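Local coordinates for A-type flavoprotein (Giardia intestinalis, PDB 2Q9U), which probably scavenges oxygen, passing electrons from a bound flavin mononucleotide to a mu-oxo-diiron centre, at residues H31-D36 and G174-T179; H115-Y120 and A125-V130; K224-L227 and S233-G236; D371-K376 and G400-A405. One frame throughout, in Å; residues are numbered along the deposited sequence.

Interaction 1 (H31-D36 and G174-T179). With NO3 (nitrate ion), chain C.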
loop_
_atom_site.group_PDB
_atom_site.type_symbol
_atom_site.label_atom_id
_atom_site.label_comp_id
_atom_site.label_asym_id
_atom_site.label_seq_id
_atom_site.Cartn_x
_atom_site.Cartn_y
_atom_site.Cartn_z
ATOM N N HIS A 31 12.611 -10.176 2.016
ATOM C CA HIS A 31 12.265 -11.431 2.691
ATOM C C HIS A 31 11.212 -11.207 3.785
ATOM O O HIS A 31 11.287 -11.759 4.870
ATOM C CB HIS A 31 13.530 -12.200 3.164
ATOM C CG HIS A 31 14.249 -11.601 4.338
ATOM N ND1 HIS A 31 13.674 -11.471 5.590
ATOM C CD2 HIS A 31 15.526 -11.159 4.465
ATOM C CE1 HIS A 31 14.555 -10.950 6.426
ATOM N NE2 HIS A 31 15.686 -10.745 5.768
ATOM N N GLY A 32 10.233 -10.352 3.481
ATOM C CA GLY A 32 9.204 -9.989 4.449
ATOM C C GLY A 32 9.570 -8.917 5.465
ATOM O O GLY A 32 8.717 -8.510 6.261
ATOM N N TYR A 33 10.822 -8.449 5.460
ATOM C CA TYR A 33 11.232 -7.308 6.317
ATOM C C TYR A 33 10.789 -5.997 5.648
ATOM O O TYR A 33 11.082 -5.750 4.471
ATOM C CB TYR A 33 12.758 -7.323 6.529
ATOM C CG TYR A 33 13.377 -6.298 7.491
ATOM C CD1 TYR A 33 13.360 -4.924 7.217
ATOM C CD2 TYR A 33 14.042 -6.717 8.633
ATOM C CE1 TYR A 33 13.950 -3.991 8.090
ATOM C CE2 TYR A 33 14.638 -5.806 9.506
ATOM C CZ TYR A 33 14.586 -4.458 9.232
ATOM O OH TYR A 33 15.188 -3.590 10.079
ATOM N N HIS A 34 10.081 -5.154 6.381
ATOM C CA HIS A 34 9.667 -3.881 5.799
ATOM C C HIS A 34 10.846 -2.930 5.859
ATOM O O HIS A 34 11.098 -2.326 6.906
ATOM C CB HIS A 34 8.468 -3.313 6.543
ATOM C CG HIS A 34 7.174 -3.918 6.117
ATOM N ND1 HIS A 34 6.891 -5.255 6.280
ATOM C CD2 HIS A 34 6.083 -3.367 5.536
ATOM C CE1 HIS A 34 5.678 -5.507 5.812
ATOM N NE2 HIS A 34 5.171 -4.377 5.347
ATOM N N THR A 35 11.586 -2.828 4.750
ATOM C CA THR A 35 12.803 -2.025 4.735
ATOM C C THR A 35 12.399 -0.606 4.342
ATOM O O THR A 35 12.594 -0.213 3.208
ATOM C CB THR A 35 13.896 -2.584 3.750
ATOM O OG1 THR A 35 13.330 -2.783 2.451
ATOM C CG2 THR A 35 14.443 -3.910 4.245
ATOM N N ASP A 36 11.822 0.148 5.284
ATOM C CA ASP A 36 11.239 1.464 4.963
ATOM C C ASP A 36 12.291 2.439 4.456
ATOM O O ASP A 36 11.972 3.366 3.699
ATOM C CB ASP A 36 10.570 2.084 6.192
ATOM C CG ASP A 36 9.298 1.355 6.601
ATOM O OD1 ASP A 36 8.852 0.433 5.890
ATOM O OD2 ASP A 36 8.737 1.723 7.649
ATOM N N GLY A 174 24.867 -4.973 11.035
ATOM C CA GLY A 174 24.192 -4.374 9.892
ATOM C C GLY A 174 22.947 -3.588 10.239
ATOM O O GLY A 174 22.350 -3.758 11.329
ATOM N N GLN A 175 22.524 -2.738 9.291
ATOM C CA GLN A 175 21.198 -2.127 9.362
ATOM C C GLN A 175 20.729 -1.965 7.917
ATOM O O GLN A 175 21.525 -1.684 7.001
ATOM C CB GLN A 175 21.183 -0.743 10.057
ATOM C CG GLN A 175 22.433 -0.369 10.898
ATOM C CD GLN A 175 23.636 -0.000 10.025
ATOM O OE1 GLN A 175 23.540 0.843 9.124
ATOM N NE2 GLN A 175 24.775 -0.611 10.304
ATOM N N HIS A 176 19.426 -2.155 7.722
ATOM C CA HIS A 176 18.828 -1.922 6.408
ATOM C C HIS A 176 18.626 -0.421 6.278
ATOM O O HIS A 176 17.597 0.169 6.700
ATOM C CB HIS A 176 17.538 -2.730 6.235
ATOM C CG HIS A 176 17.769 -4.203 6.138
ATOM N ND1 HIS A 176 18.642 -4.769 5.228
ATOM C CD2 HIS A 176 17.200 -5.234 6.811
ATOM C CE1 HIS A 176 18.621 -6.084 5.366
ATOM N NE2 HIS A 176 17.748 -6.392 6.314
ATOM N N TYR A 177 19.673 0.217 5.765
ATOM C CA TYR A 177 19.717 1.671 5.691
ATOM C C TYR A 177 20.417 2.116 4.404
ATOM O O TYR A 177 21.621 1.892 4.260
ATOM C CB TYR A 177 20.439 2.230 6.931
ATOM C CG TYR A 177 20.501 3.742 7.047
ATOM C CD1 TYR A 177 19.451 4.550 6.613
ATOM C CD2 TYR A 177 21.631 4.370 7.604
ATOM C CE1 TYR A 177 19.516 5.955 6.740
ATOM C CE2 TYR A 177 21.688 5.746 7.740
ATOM C CZ TYR A 177 20.651 6.532 7.307
ATOM O OH TYR A 177 20.752 7.901 7.444
ATOM N N ALA A 178 19.659 2.686 3.452
ATOM C CA ALA A 178 20.245 3.213 2.225
ATOM C C ALA A 178 20.676 4.666 2.451
ATOM O O ALA A 178 19.835 5.509 2.767
ATOM C CB ALA A 178 19.237 3.142 1.008
ATOM N N THR A 179 21.964 4.942 2.229
ATOM C CA THR A 179 22.561 6.273 2.416
ATOM C C THR A 179 23.838 6.362 1.584
ATOM O O THR A 179 24.419 5.329 1.239
ATOM C CB THR A 179 22.825 6.597 3.924
ATOM O OG1 THR A 179 23.559 7.817 4.035
ATOM C CG2 THR A 179 23.595 5.453 4.641
HETATM N N NO3 C . 19.598 -10.463 6.100
HETATM O O1 NO3 C . 18.298 -10.032 6.262
HETATM O O2 NO3 C . 20.526 -9.562 5.649
HETATM O O3 NO3 C . 20.002 -11.741 6.424
HETATM O O HOH W 1 17.559 -2.304 9.911
#

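Interaction 2 (H115-Y120 and A125-V130)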
loop_
_atom_site.group_PDB
_atom_site.type_symbol
_atom_site.label_atom_id
_atom_site.label_comp_id
_atom_site.label_asym_id
_atom_site.label_seq_id
_atom_site.Cartn_x
_atom_site.Cartn_y
_atom_site.Cartn_z
ATOM N N HIS A 115 26.872 -24.428 0.641
ATOM C CA HIS A 115 25.671 -23.630 0.400
ATOM C C HIS A 115 25.784 -22.820 -0.900
ATOM O O HIS A 115 24.824 -22.760 -1.670
ATOM C CB HIS A 115 25.319 -22.747 1.619
ATOM C CG HIS A 115 24.862 -23.519 2.826
ATOM N ND1 HIS A 115 24.714 -22.939 4.069
ATOM C CD2 HIS A 115 24.561 -24.833 2.990
ATOM C CE1 HIS A 115 24.331 -23.856 4.944
ATOM N NE2 HIS A 115 24.226 -25.014 4.313
ATOM N N LEU A 116 26.948 -22.203 -1.148
ATOM C CA LEU A 116 27.179 -21.483 -2.403
ATOM C C LEU A 116 26.987 -22.390 -3.630
ATOM O O LEU A 116 26.372 -22.006 -4.632
ATOM C CB LEU A 116 28.609 -20.885 -2.449
ATOM C CG LEU A 116 28.895 -19.667 -1.578
ATOM C CD1 LEU A 116 30.427 -19.379 -1.515
ATOM C CD2 LEU A 116 28.117 -18.441 -2.056
ATOM N N LYS A 117 27.544 -23.590 -3.565
ATOM C CA LYS A 117 27.375 -24.527 -4.687
ATOM C C LYS A 117 25.919 -24.946 -4.906
ATOM O O LYS A 117 25.460 -25.015 -6.051
ATOM C CB LYS A 117 28.259 -25.758 -4.504
ATOM C CG LYS A 117 29.729 -25.575 -4.735
ATOM C CD LYS A 117 30.424 -26.885 -4.324
ATOM C CE LYS A 117 31.919 -26.823 -4.488
ATOM N NZ LYS A 117 32.573 -28.149 -4.164
ATOM N N ILE A 118 25.177 -25.195 -3.829
ATOM C CA ILE A 118 23.770 -25.635 -3.966
ATOM C C ILE A 118 22.900 -24.509 -4.526
ATOM O O ILE A 118 22.041 -24.731 -5.395
ATOM C CB ILE A 118 23.179 -26.122 -2.628
ATOM C CG1 ILE A 118 23.820 -27.453 -2.227
ATOM C CG2 ILE A 118 21.668 -26.365 -2.777
ATOM C CD1 ILE A 118 23.476 -27.891 -0.841
ATOM N N LEU A 119 23.167 -23.301 -4.083
ATOM C CA LEU A 119 22.416 -22.150 -4.502
ATOM C C LEU A 119 22.753 -21.661 -5.903
ATOM O O LEU A 119 21.948 -21.138 -6.571
ATOM C CB LEU A 119 22.549 -21.021 -3.499
ATOM C CG LEU A 119 21.796 -21.283 -2.215
ATOM C CD1 LEU A 119 22.183 -20.383 -1.125
ATOM C CD2 LEU A 119 20.308 -21.280 -2.458
ATOM N N TYR A 120 23.992 -21.814 -6.292
ATOM C CA TYR A 120 24.508 -20.901 -7.305
ATOM C C TYR A 120 25.305 -21.649 -8.368
ATOM O O TYR A 120 25.579 -21.115 -9.443
ATOM C CB TYR A 120 25.379 -19.822 -6.658
ATOM C CG TYR A 120 24.654 -18.987 -5.626
ATOM C CD1 TYR A 120 23.408 -18.438 -5.899
ATOM C CD2 TYR A 120 25.217 -18.748 -4.379
ATOM C CE1 TYR A 120 22.742 -17.675 -4.959
ATOM C CE2 TYR A 120 24.558 -17.985 -3.432
ATOM C CZ TYR A 120 23.321 -17.451 -3.728
ATOM O OH TYR A 120 22.663 -16.692 -2.789
ATOM N N ALA A 125 34.506 -23.058 -10.303
ATOM C CA ALA A 125 35.250 -22.239 -9.335
ATOM C C ALA A 125 36.452 -22.956 -8.718
ATOM O O ALA A 125 36.414 -24.179 -8.489
ATOM C CB ALA A 125 34.311 -21.738 -8.229
ATOM N N THR A 126 37.501 -22.176 -8.438
ATOM C CA THR A 126 38.649 -22.605 -7.620
ATOM C C THR A 126 38.414 -22.135 -6.193
ATOM O O THR A 126 38.151 -20.947 -5.949
ATOM C CB THR A 126 39.980 -22.017 -8.165
ATOM O OG1 THR A 126 40.180 -22.492 -9.489
ATOM C CG2 THR A 126 41.187 -22.432 -7.328
ATOM N N TRP A 127 38.499 -23.071 -5.250
ATOM C CA TRP A 127 38.164 -22.827 -3.859
ATOM C C TRP A 127 39.389 -22.917 -2.966
ATOM O O TRP A 127 40.335 -23.655 -3.252
ATOM C CB TRP A 127 37.146 -23.880 -3.386
ATOM C CG TRP A 127 35.872 -23.923 -4.182
ATOM C CD1 TRP A 127 35.573 -24.746 -5.244
ATOM C CD2 TRP A 127 34.715 -23.124 -3.948
ATOM N NE1 TRP A 127 34.299 -24.486 -5.696
ATOM C CE2 TRP A 127 33.743 -23.504 -4.906
ATOM C CE3 TRP A 127 34.406 -22.104 -3.027
ATOM C CZ2 TRP A 127 32.484 -22.889 -4.979
ATOM C CZ3 TRP A 127 33.144 -21.509 -3.083
ATOM C CH2 TRP A 127 32.198 -21.904 -4.055
ATOM N N LEU A 128 39.377 -22.139 -1.891
ATOM C CA LEU A 128 40.276 -22.339 -0.773
ATOM C C LEU A 128 39.393 -22.413 0.455
ATOM O O LEU A 128 38.777 -21.406 0.848
ATOM C CB LEU A 128 41.288 -21.191 -0.643
ATOM C CG LEU A 128 42.197 -21.246 0.582
ATOM C CD1 LEU A 128 43.029 -22.544 0.638
ATOM C CD2 LEU A 128 43.089 -19.998 0.642
ATOM N N ILE A 129 39.314 -23.601 1.045
ATOM C CA ILE A 129 38.517 -23.802 2.254
ATOM C C ILE A 129 39.300 -23.438 3.523
ATOM O O ILE A 129 40.409 -23.967 3.784
ATOM C CB ILE A 129 37.941 -25.234 2.341
ATOM C CG1 ILE A 129 37.091 -25.583 1.089
ATOM C CG2 ILE A 129 37.135 -25.415 3.645
ATOM C CD1 ILE A 129 36.053 -24.506 0.656
ATOM N N VAL A 130 38.721 -22.528 4.309
ATOM C CA VAL A 130 39.379 -21.987 5.507
ATOM C C VAL A 130 38.595 -22.373 6.746
ATOM O O VAL A 130 37.438 -22.797 6.645
ATOM C CB VAL A 130 39.545 -20.442 5.428
ATOM C CG1 VAL A 130 40.484 -20.075 4.261
ATOM C CG2 VAL A 130 38.181 -19.726 5.292
#

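Interaction 3 (K224-L227 and S233-G236)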
loop_
_atom_site.group_PDB
_atom_site.type_symbol
_atom_site.label_atom_id
_atom_site.label_comp_id
_atom_site.label_asym_id
_atom_site.label_seq_id
_atom_site.Cartn_x
_atom_site.Cartn_y
_atom_site.Cartn_z
ATOM N N LYS A 224 39.466 -1.865 15.423
ATOM C CA LYS A 224 39.282 -0.412 15.255
ATOM C C LYS A 224 38.113 -0.107 14.333
ATOM O O LYS A 224 37.570 0.981 14.401
ATOM C CB LYS A 224 40.520 0.276 14.641
ATOM C CG LYS A 224 41.792 0.188 15.502
ATOM C CD LYS A 224 42.763 1.363 15.243
ATOM C CE LYS A 224 42.941 1.685 13.773
ATOM N NZ LYS A 224 44.295 2.298 13.416
ATOM N N TYR A 225 37.782 -1.039 13.435
ATOM C CA TYR A 225 36.733 -0.819 12.427
ATOM C C TYR A 225 35.845 -2.035 12.263
ATOM O O TYR A 225 36.350 -3.165 12.140
ATOM C CB TYR A 225 37.367 -0.527 11.044
ATOM C CG TYR A 225 38.312 0.662 11.050
ATOM C CD1 TYR A 225 37.809 1.953 11.189
ATOM C CD2 TYR A 225 39.711 0.487 10.966
ATOM C CE1 TYR A 225 38.665 3.071 11.205
ATOM C CE2 TYR A 225 40.598 1.618 10.958
ATOM C CZ TYR A 225 40.050 2.897 11.090
ATOM O OH TYR A 225 40.862 4.010 11.098
ATOM N N ILE A 226 34.524 -1.823 12.235
ATOM C CA ILE A 226 33.628 -2.914 11.865
ATOM C C ILE A 226 32.929 -2.548 10.562
ATOM O O ILE A 226 32.104 -1.610 10.515
ATOM C CB ILE A 226 32.594 -3.245 12.967
ATOM C CG1 ILE A 226 33.301 -3.612 14.283
ATOM C CG2 ILE A 226 31.701 -4.405 12.507
ATOM C CD1 ILE A 226 32.313 -3.677 15.495
ATOM N N LEU A 227 33.317 -3.236 9.498
ATOM C CA LEU A 227 32.735 -2.989 8.182
ATOM C C LEU A 227 31.664 -4.044 7.939
ATOM O O LEU A 227 31.946 -5.221 7.748
ATOM C CB LEU A 227 33.801 -3.010 7.078
ATOM C CG LEU A 227 35.051 -2.119 7.198
ATOM C CD1 LEU A 227 35.775 -2.027 5.853
ATOM C CD2 LEU A 227 34.870 -0.749 7.825
ATOM N N SER A 233 28.988 1.486 8.384
ATOM C CA SER A 233 30.027 0.795 9.140
ATOM C C SER A 233 30.417 1.615 10.368
ATOM O O SER A 233 29.970 2.762 10.545
ATOM C CB SER A 233 31.226 0.536 8.218
ATOM O OG SER A 233 30.862 -0.441 7.276
ATOM N N TRP A 234 31.245 1.018 11.225
ATOM C CA TRP A 234 31.434 1.486 12.581
ATOM C C TRP A 234 32.905 1.761 12.905
ATOM O O TRP A 234 33.824 0.971 12.547
ATOM C CB TRP A 234 30.898 0.434 13.582
ATOM C CG TRP A 234 29.467 0.070 13.382
ATOM C CD1 TRP A 234 28.960 -0.964 12.613
ATOM C CD2 TRP A 234 28.335 0.741 13.949
ATOM N NE1 TRP A 234 27.578 -0.949 12.663
ATOM C CE2 TRP A 234 27.172 0.082 13.475
ATOM C CE3 TRP A 234 28.191 1.849 14.801
ATOM C CZ2 TRP A 234 25.882 0.472 13.847
ATOM C CZ3 TRP A 234 26.880 2.259 15.159
ATOM C CH2 TRP A 234 25.759 1.561 14.683
ATOM N N ARG A 235 33.122 2.858 13.609
ATOM C CA ARG A 235 34.410 3.220 14.156
ATOM C C ARG A 235 34.234 4.110 15.426
ATOM O O ARG A 235 33.188 4.492 15.744
ATOM C CB ARG A 235 35.271 3.907 13.089
ATOM C CG ARG A 235 34.787 5.305 12.761
ATOM C CD ARG A 235 35.367 5.912 11.531
ATOM N NE ARG A 235 34.674 7.078 11.034
ATOM C CZ ARG A 235 35.094 7.817 10.031
ATOM N NH1 ARG A 235 36.204 7.553 9.427
ATOM N NH2 ARG A 235 34.411 8.827 9.649
ATOM N N GLY A 236 35.316 4.369 16.114
ATOM C CA GLY A 236 35.289 5.163 17.310
ATOM C C GLY A 236 34.223 4.907 18.347
ATOM O O GLY A 236 33.827 3.810 18.579
HETATM O O HOH W 2 37.978 3.162 15.681
HETATM O O HOH W 3 39.020 6.358 9.729
#

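Interaction 4 (D371-K376 and G400-A405)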
loop_
_atom_site.group_PDB
_atom_site.type_symbol
_atom_site.label_atom_id
_atom_site.label_comp_id
_atom_site.label_asym_id
_atom_site.label_seq_id
_atom_site.Cartn_x
_atom_site.Cartn_y
_atom_site.Cartn_z
ATOM N N ASP A 371 5.586 -14.666 30.287
ATOM C CA ASP A 371 5.038 -14.675 31.646
ATOM C C ASP A 371 3.576 -14.204 31.618
ATOM O O ASP A 371 3.270 -13.007 31.803
ATOM C CB ASP A 371 5.930 -13.787 32.528
ATOM C CG ASP A 371 5.424 -13.645 33.960
ATOM O OD1 ASP A 371 4.485 -14.360 34.360
ATOM O OD2 ASP A 371 5.987 -12.799 34.696
ATOM N N VAL A 372 2.667 -15.141 31.337
ATOM C CA VAL A 372 1.250 -14.809 31.251
ATOM C C VAL A 372 0.669 -14.911 32.677
ATOM O O VAL A 372 0.128 -15.931 33.081
ATOM C CB VAL A 372 0.477 -15.671 30.232
ATOM C CG1 VAL A 372 -0.973 -15.139 30.058
ATOM C CG2 VAL A 372 1.204 -15.690 28.857
ATOM N N TYR A 373 0.817 -13.831 33.423
ATOM C CA TYR A 373 0.464 -13.780 34.838
ATOM C C TYR A 373 -1.048 -13.775 35.122
ATOM O O TYR A 373 -1.481 -14.138 36.222
ATOM C CB TYR A 373 1.123 -12.562 35.470
ATOM C CG TYR A 373 0.702 -11.265 34.818
ATOM C CD1 TYR A 373 1.398 -10.766 33.704
ATOM C CD2 TYR A 373 -0.411 -10.562 35.277
ATOM C CE1 TYR A 373 1.005 -9.587 33.087
ATOM C CE2 TYR A 373 -0.819 -9.375 34.658
ATOM C CZ TYR A 373 -0.095 -8.897 33.563
ATOM O OH TYR A 373 -0.488 -7.716 32.954
ATOM N N ASP A 374 -1.838 -13.343 34.149
ATOM C CA ASP A 374 -3.291 -13.316 34.283
ATOM C C ASP A 374 -3.898 -13.951 33.028
ATOM O O ASP A 374 -4.022 -13.290 31.990
ATOM C CB ASP A 374 -3.743 -11.863 34.430
ATOM C CG ASP A 374 -5.238 -11.718 34.661
ATOM O OD1 ASP A 374 -5.989 -12.715 34.551
ATOM O OD2 ASP A 374 -5.655 -10.569 34.924
ATOM N N GLU A 375 -4.294 -15.214 33.121
ATOM C CA GLU A 375 -4.800 -15.932 31.950
ATOM C C GLU A 375 -6.263 -15.673 31.582
ATOM O O GLU A 375 -6.764 -16.248 30.610
ATOM C CB GLU A 375 -4.621 -17.421 32.127
ATOM C CG GLU A 375 -3.186 -17.858 32.297
ATOM C CD GLU A 375 -3.106 -19.357 32.398
ATOM O OE1 GLU A 375 -4.112 -19.952 32.850
ATOM O OE2 GLU A 375 -2.085 -19.945 32.013
ATOM N N LYS A 376 -6.945 -14.854 32.367
ATOM C CA LYS A 376 -8.302 -14.462 32.058
ATOM C C LYS A 376 -8.296 -13.245 31.140
ATOM O O LYS A 376 -9.118 -13.156 30.223
ATOM C CB LYS A 376 -9.074 -14.163 33.335
ATOM N N GLY A 400 2.565 -2.075 33.729
ATOM C CA GLY A 400 3.678 -1.124 33.788
ATOM C C GLY A 400 4.611 -1.432 34.960
ATOM O O GLY A 400 5.846 -1.466 34.809
ATOM N N LYS A 401 4.026 -1.615 36.143
ATOM C CA LYS A 401 4.791 -2.082 37.321
ATOM C C LYS A 401 5.541 -3.381 37.050
ATOM O O LYS A 401 6.690 -3.499 37.461
ATOM C CB LYS A 401 3.918 -2.265 38.571
ATOM C CG LYS A 401 3.387 -0.943 39.145
ATOM C CD LYS A 401 2.345 -1.227 40.212
ATOM C CE LYS A 401 1.778 0.060 40.802
ATOM N NZ LYS A 401 0.561 -0.249 41.661
ATOM N N ARG A 402 4.885 -4.359 36.409
ATOM C CA ARG A 402 5.551 -5.606 36.026
ATOM C C ARG A 402 6.669 -5.425 35.003
ATOM O O ARG A 402 7.667 -6.132 35.065
ATOM C CB ARG A 402 4.550 -6.635 35.517
ATOM C CG ARG A 402 3.646 -7.215 36.613
ATOM C CD ARG A 402 2.488 -7.985 35.964
ATOM N NE ARG A 402 1.547 -8.540 36.947
ATOM C CZ ARG A 402 1.763 -9.650 37.649
ATOM N NH1 ARG A 402 2.893 -10.318 37.499
ATOM N NH2 ARG A 402 0.848 -10.077 38.518
ATOM N N ALA A 403 6.495 -4.483 34.076
ATOM C CA ALA A 403 7.565 -4.115 33.144
ATOM C C ALA A 403 8.783 -3.552 33.911
ATOM O O ALA A 403 9.921 -3.932 33.655
ATOM C CB ALA A 403 7.065 -3.090 32.157
ATOM N N ILE A 404 8.524 -2.666 34.864
ATOM C CA ILE A 404 9.603 -2.040 35.636
ATOM C C ILE A 404 10.328 -3.128 36.431
ATOM O O ILE A 404 11.568 -3.169 36.450
ATOM C CB ILE A 404 9.066 -0.901 36.504
ATOM C CG1 ILE A 404 8.651 0.291 35.607
ATOM C CG2 ILE A 404 10.132 -0.463 37.552
ATOM C CD1 ILE A 404 7.687 1.277 36.280
ATOM N N ALA A 405 9.557 -4.036 37.028
ATOM C CA ALA A 405 10.130 -5.153 37.805
ATOM C C ALA A 405 10.985 -6.069 36.936
ATOM O O ALA A 405 12.076 -6.502 37.336
ATOM C CB ALA A 405 9.027 -5.957 38.498
HETATM O O HOH W 4 5.193 -10.254 35.780
#

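Interaction 1 (H31-D36 and G174-T179)
A buried aromatic contact joins H176, in the loop between strand 166-170 and helix 189-204, to Y33 and T35, which lie on and just after the short strand 33-34. The imidazole of H176 stands on its edge over the phenol ring of Y33: the centroids are 4.7 Å apart, the planes are inclined by 74°, and H176 CD2 sits over the middle of the ring, with Y33 CZ its nearest atom at 3.6 Å. This is a T-shaped (edge-to-face) pair. Y33 reaches the histidine because its CG is anti to the backbone N (chi1 -175°). T35 takes a face of the imidazole instead; its methyl carbon CG2 lies 4.2 Å from the H176 centroid and 28° off the ring normal, a CH-pi contact. The same two side chains thus hold H176 from an edge and from a face, while S39 hydrogen-bonds H176 ND1, which would limit the rotation of the ring. One water completes the join, accepting from H176 N at 2.9 Å and lying 2.7 Å from Y33 OH. Beyond the rings, H31 NE2 donates to O1 of a nitrate ion at 2.8 Å; the nitrate probably comes from the crystallisation liquor. H31 also touches flavin mononucleotide and packs on M266 of the second subunit. H176 also meets H230, an iron-site residue, with the two rings edge-to-face. With the H176 side chain about 5 Å from the mu-oxo-diiron group, the arrangement is second-shell packing beside the diiron site of a metallo-beta-lactamase-like domain.

Interaction 2 (H115-Y120 and A125-V130)
The indole of W127 has A125 CB over one face, 3.5 Å above the plane and offset toward the rim, while L116 CD1 meets its edge close to the ring plane. That leucine methyl is 3.8 Å from W127 CZ3, at the six-membered end of the indole. K117 arrives obliquely at the other end, its CE 3.5 Å from W127 NE1, and its CG also passes 3.9 Å from W127 CZ2. The lysine chain is extended beyond CG, with chi2 to chi4 all near 180°, which lays its methylenes along the indole from the benzene ring to the pyrrole nitrogen. Both L116 and K117 belong to helix 110-120, and W127 to strand 127-129, the edge strand of its sheet within this chain. The contact therefore packs the helix of a beta-alpha-beta unit (105-108, 110-120, 127-129) against its second strand. Q113 of the same helix and C108 of strand 105-108 also touch W127. On another side of the helix, H115 and L119 meet F382 of the second subunit. Chemically, the indole is met by aliphatic carbons: a buried leucine methyl meets the edge at CZ3, and the aliphatic part of an exposed lysine lies against NE1 and CZ2, so the join is apolar and dispersive.

Interaction 3 (K224-L227 and S233-G236)
Strands 225-228 and 234-235 run antiparallel, their short segments 167° apart end to end, and I226 and W234 form a hydrogen-bonded pair. They make a beta hairpin at the edge of a mixed sheet within this chain. I226 N donates to W234 O at 2.9 Å with an N-H...O angle of 163°, and W234 N returns the bond to I226 O at 2.9 Å and 158°; the two CA atoms are 5.0 Å apart. Beside this pair of bonds the W234 carbonyl also receives a CA-H...O contact from Y225. I226 and W234 send their side chains to one face of the sheet, where the CB atoms meet at 4.1 Å. Helix 236-250 covers that face through M239, which touches both residues. The indole nitrogen W234 NE1 is satisfied by F173 O in the loop after strand 166-170. On the other face, Y225 CD1 lies 3.7 Å from R235 CB, an oblique approach of the phenol to the root of the arginine. From there the arginine runs extended to NE and leaves the tyrosine for a salt bridge with D185 and a cation-pi contact with W183. Toward the turn, L227 and S233 touch through side chains: L227 CD2 rests on S233 CB, and S233 OG is hydrogen-bonded to S228 N, at the end of the first strand. At the other end, a water bridges the residues flanking the strands, donating to K224 O at 2.6 Å and accepting from G236 N at 3.0 Å.

Interaction 4 (D371-K376 and G400-A405)
R402 leaves helix 386-409 with CG anti to its carbonyl carbon (chi1 -71°) and runs extended from CG to NE, which carries the end of the chain from CB, through CG, across to Y373. The first atom to meet the ring is CD: R402 CD lies 3.5 Å from the Y373 centroid and 8° off its normal, a CH-pi contact over the middle of the ring. Next along, R402 NE sits over the rim, 3.3 Å from Y373 CD2, and is also in a salt bridge with D398, one helical turn earlier. R402 CZ is 3.8 Å from the centroid, within cation-pi range, and the guanidinium plane is only 11° from that of the ring, so the two lie stacked flat. Of the terminal nitrogens, R402 NH2 lies near Y373 CD2, whereas NH1 extends past the ring over Y373 CB. R402 NH1 also donates to a water at 2.9 Å, which in turn donates to D371 OD2 at 2.9 Å. The D398 bond and this water together fix the rotation of the guanidinium. The result is a surface arginine-tyrosine stack tying the C-terminal helix of the flavodoxin-like domain to the loop that leads into its edge strand 378-381.

Interactions 1, 2 and 3 belong to the metallo-beta-lactamase-like part of the chain and interaction 4 to the flavodoxin-like part. Interaction 1 is nearest the diiron group: the H176 side chain is about 5 Å from it, against about 11 Å for L116 in interaction 2 and about 13 Å for S233 in interaction 3. Interactions 1 and 3 touch directly, Q175 NE2 packing 3.7 Å from W234 NE1, although their centres are about 20 Å apart. Interaction 2 is nested inside the loop closed by interaction 1, with nearest atoms about 12 Å away. Interactions 2 and 4 lie on opposite sides of the chain's centre, about 49 Å between centres.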